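Local structure of 2-keto-3-deoxygluconate kinase (2AFB) at residues 30-35 / 101-106. The protein phosphorylates 2-keto-3-deoxygluconate, probably with ATP as the phosphate donor as in other sugar kinases of the pfkB (ribokinase-like) family. Residues are numbered along the deposited sequence; the frame is centred on the assembly and turned at random.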
ATOM      1  N   HIS A  30      -6.144   8.234  -8.601  1.00 25.85           N
ATOM      2  CA  HIS A  30      -7.242   9.035  -9.100  1.00 25.29           C
ATOM      3  C   HIS A  30      -8.478   9.014  -8.188  1.00 23.64           C
ATOM      4  O   HIS A  30      -9.517   9.453  -8.586  1.00 24.97           O
ATOM      5  CB  HIS A  30      -7.632   8.618 -10.514  1.00 27.62           C
ATOM      6  CG  HIS A  30      -6.597   8.921 -11.543  1.00 30.89           C
ATOM      7  ND1 HIS A  30      -6.095  10.195 -11.730  1.00 35.45           N
ATOM      8  CD2 HIS A  30      -5.994   8.132 -12.466  1.00 29.91           C
ATOM      9  CE1 HIS A  30      -5.209  10.171 -12.712  1.00 34.42           C
ATOM     10  NE2 HIS A  30      -5.131   8.938 -13.179  1.00 28.99           N
ATOM     11  N   LYS A  31      -8.311   8.573  -6.948  1.00 23.28           N
ATOM     12  CA  LYS A  31      -9.294   8.741  -5.904  1.00 21.45           C
ATOM     13  C   LYS A  31      -9.524  10.198  -5.567  1.00 21.48           C
ATOM     14  O   LYS A  31      -8.650  11.058  -5.692  1.00 23.87           O
ATOM     15  CB  LYS A  31      -8.941   7.930  -4.648  1.00 23.57           C
ATOM     16  CG  LYS A  31      -9.085   6.371  -4.786  1.00 25.13           C
ATOM     17  CD  LYS A  31      -8.519   5.577  -3.482  1.00 31.92           C
ATOM     18  CE  LYS A  31      -9.577   4.685  -2.687  1.00 43.84           C
ATOM     19  NZ  LYS A  31      -9.288   4.355  -1.127  1.00 43.77           N
ATOM     20  N   ARG A  32     -10.783  10.481  -5.221  1.00 22.95           N
ATOM     21  CA  ARG A  32     -11.169  11.762  -4.709  1.00 21.63           C
ATOM     22  C   ARG A  32     -10.970  11.791  -3.188  1.00 22.29           C
ATOM     23  O   ARG A  32     -10.883  10.786  -2.533  1.00 20.53           O
ATOM     24  CB  ARG A  32     -12.627  12.088  -5.096  1.00 22.29           C
ATOM     25  CG  ARG A  32     -12.847  12.053  -6.575  1.00 22.71           C
ATOM     26  CD  ARG A  32     -14.029  12.872  -7.073  1.00 24.23           C
ATOM     27  NE  ARG A  32     -13.780  14.272  -6.865  1.00 19.74           N
ATOM     28  CZ  ARG A  32     -14.639  15.246  -7.179  1.00 31.50           C
ATOM     29  NH1 ARG A  32     -15.837  14.990  -7.692  1.00 22.63           N
ATOM     30  NH2 ARG A  32     -14.301  16.489  -6.914  1.00 29.87           N
ATOM     31  N   ILE A  33     -10.849  12.982  -2.659  1.00 26.15           N
ATOM     32  CA  ILE A  33     -10.633  13.174  -1.237  1.00 28.20           C
ATOM     33  C   ILE A  33     -11.669  12.442  -0.413  1.00 25.71           C
ATOM     34  O   ILE A  33     -11.333  11.763   0.552  1.00 26.74           O
ATOM     35  CB  ILE A  33     -10.579  14.687  -0.880  1.00 28.26           C
ATOM     36  CG1 ILE A  33      -9.308  15.293  -1.503  1.00 26.83           C
ATOM     37  CG2 ILE A  33     -10.626  14.875   0.645  1.00 29.07           C
ATOM     38  CD1 ILE A  33      -9.300  16.888  -1.819  1.00 28.40           C
ATOM     39  N   PHE A  34     -12.917  12.543  -0.833  1.00 24.32           N
ATOM     40  CA  PHE A  34     -14.048  11.988  -0.102  1.00 24.43           C
ATOM     41  C   PHE A  34     -13.931  10.498   0.141  1.00 24.99           C
ATOM     42  O   PHE A  34     -14.478   9.936   1.123  1.00 24.95           O
ATOM     43  CB  PHE A  34     -15.334  12.224  -0.921  1.00 23.71           C
ATOM     44  CG  PHE A  34     -16.589  11.783  -0.234  1.00 19.74           C
ATOM     45  CD1 PHE A  34     -17.044  12.430   0.900  1.00 23.08           C
ATOM     46  CD2 PHE A  34     -17.332  10.724  -0.732  1.00 16.23           C
ATOM     47  CE1 PHE A  34     -18.236  12.017   1.518  1.00 17.18           C
ATOM     48  CE2 PHE A  34     -18.507  10.308  -0.115  1.00 20.28           C
ATOM     49  CZ  PHE A  34     -18.945  10.942   1.014  1.00 23.76           C
ATOM     50  N   GLN A  35     -13.304   9.841  -0.807  1.00 23.65           N
ATOM     51  CA  GLN A  35     -13.287   8.398  -0.801  1.00 25.34           C
ATOM     52  C   GLN A  35     -12.011   7.754  -0.216  1.00 27.42           C
ATOM     53  O   GLN A  35     -11.956   6.569  -0.043  1.00 31.34           O
ATOM     54  CB  GLN A  35     -13.649   7.865  -2.198  1.00 24.55           C
ATOM     55  CG  GLN A  35     -12.674   7.949  -3.271  1.00 27.70           C
ATOM     56  CD  GLN A  35     -13.308   7.777  -4.687  1.00 23.70           C
ATOM     57  OE1 GLN A  35     -12.901   8.455  -5.585  1.00 26.79           O
ATOM     58  NE2 GLN A  35     -14.209   6.808  -4.878  1.00 22.63           N
ATOM     59  N   PHE A 101      -4.295  20.106  -0.687  1.00 25.83           N
ATOM     60  CA  PHE A 101      -4.805  18.790  -1.048  1.00 27.94           C
ATOM     61  C   PHE A 101      -5.013  18.813  -2.540  1.00 28.64           C
ATOM     62  O   PHE A 101      -5.594  19.734  -3.071  1.00 30.90           O
ATOM     63  CB  PHE A 101      -6.125  18.503  -0.376  1.00 24.68           C
ATOM     64  CG  PHE A 101      -6.063  18.529   1.121  1.00 29.12           C
ATOM     65  CD1 PHE A 101      -6.045  19.711   1.788  1.00 24.69           C
ATOM     66  CD2 PHE A 101      -5.998  17.350   1.870  1.00 22.00           C
ATOM     67  CE1 PHE A 101      -5.977  19.757   3.177  1.00 31.90           C
ATOM     68  CE2 PHE A 101      -5.938  17.398   3.263  1.00 25.01           C
ATOM     69  CZ  PHE A 101      -5.902  18.616   3.905  1.00 21.68           C
ATOM     70  N   LEU A 102      -4.555  17.790  -3.209  1.00 26.70           N
ATOM     71  CA  LEU A 102      -4.671  17.711  -4.644  1.00 27.92           C
ATOM     72  C   LEU A 102      -5.324  16.412  -5.077  1.00 24.70           C
ATOM     73  O   LEU A 102      -4.853  15.314  -4.714  1.00 27.15           O
ATOM     74  CB  LEU A 102      -3.279  17.810  -5.265  1.00 26.83           C
ATOM     75  CG  LEU A 102      -3.250  17.462  -6.762  1.00 29.45           C
ATOM     76  CD1 LEU A 102      -3.806  18.644  -7.517  1.00 35.57           C
ATOM     77  CD2 LEU A 102      -1.772  17.172  -7.203  1.00 32.25           C
ATOM     78  N   GLU A 103      -6.408  16.535  -5.854  1.00 27.01           N
ATOM     79  CA  GLU A 103      -7.045  15.418  -6.525  1.00 28.30           C
ATOM     80  C   GLU A 103      -6.544  15.463  -7.916  1.00 29.87           C
ATOM     81  O   GLU A 103      -6.781  16.433  -8.637  1.00 33.41           O
ATOM     82  CB  GLU A 103      -8.544  15.540  -6.589  1.00 30.02           C
ATOM     83  CG  GLU A 103      -9.273  15.381  -5.279  1.00 34.43           C
ATOM     84  CD  GLU A 103     -10.805  15.541  -5.420  1.00 33.05           C
ATOM     85  OE1 GLU A 103     -11.274  16.213  -6.394  1.00 34.25           O
ATOM     86  OE2 GLU A 103     -11.530  15.021  -4.536  1.00 35.97           O
ATOM     87  N   ILE A 104      -5.865  14.406  -8.320  1.00 29.05           N
ATOM     88  CA  ILE A 104      -5.348  14.328  -9.677  1.00 31.62           C
ATOM     89  C   ILE A 104      -6.460  13.817 -10.615  1.00 29.57           C
ATOM     90  O   ILE A 104      -7.011  12.692 -10.434  1.00 24.49           O
ATOM     91  CB  ILE A 104      -4.112  13.423  -9.753  1.00 31.96           C
ATOM     92  CG1 ILE A 104      -3.027  14.011  -8.845  1.00 33.75           C
ATOM     93  CG2 ILE A 104      -3.633  13.291 -11.191  1.00 33.72           C
ATOM     94  CD1 ILE A 104      -1.854  13.107  -8.672  1.00 40.46           C
ATOM     95  N   GLY A 105      -6.783  14.649 -11.598  1.00 27.08           N
ATOM     96  CA  GLY A 105      -7.938  14.374 -12.441  1.00 29.78           C
ATOM     97  C   GLY A 105      -7.622  13.370 -13.572  1.00 27.17           C
ATOM     98  O   GLY A 105      -6.511  12.881 -13.733  1.00 30.45           O
ATOM     99  N   ALA A 106      -8.618  13.122 -14.377  1.00 27.29           N
ATOM    100  CA  ALA A 106      -8.490  12.222 -15.467  1.00 25.73           C
ATOM    101  C   ALA A 106      -9.548  12.580 -16.442  1.00 26.42           C
ATOM    102  O   ALA A 106     -10.711  12.856 -16.064  1.00 25.63           O
ATOM    103  CB  ALA A 106      -8.657  10.771 -14.983  1.00 24.54           C
TER
HETATM  104  O   HOH W   1      -8.683  12.529  -8.254  1.00 16.14           O
HETATM  105  O   HOH W   2      -6.091  11.863  -6.756  1.00 19.44           O
HETATM  106  O   HOH W   3     -13.684  14.736  -2.969  1.00 22.01           O
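Glu103 reaches from strand 99-103 to Arg32 and the backbone of Ile33, fastening the connection between strands 22-26 and 38-44 to the four-stranded sheet that, as in other ribokinase-like kinases, probably forms the lid. The straight run of the Glu103 chain past CG carries its carboxylate across to the start of the 3-10 turn 33-35. There Glu103 OE2 receives Ile33 N at 2.9 Å on its anti lone pair. The same oxygen takes Ile33 N directly but reaches the next amide, Phe34 N, only through a water. Glu103 OE1 offers its syn lone pair to Arg32 NH2 (3.1 Å) in a salt bridge, while Arg32 NE makes weak hydrogen bonds to both oxygens. The bend of the Arg32 chain at chi3 (67°) helps bring the guanidinium edge onto the acid, yet the two planar groups remain twisted 65° apart. This buried arginine also bonds to Val331 O and Glu336 of a second subunit, tying the intrachain pair to the oligomer interface. Next to the carboxylate's aliphatic stem, Ile33 runs at about a right angle to Glu103 and Phe101, and Ile33 CD1 lies 3.8 Å from Phe101 CB. Two waters lie between the backbones within hydrogen-bonding distance of Lys31 O, one also near Ile104 O and the other accepting from Ile104 N. Farther along, Ala106 CB sits over the centre of the His30 ring, a CH-pi contact of 4.2 Å to the centroid. In the plane of that ring, His30 ND1 donates a nearly straight hydrogen bond (171°) to Ile104 O, 3.0 Å away, approaching from above the carbonyl plane.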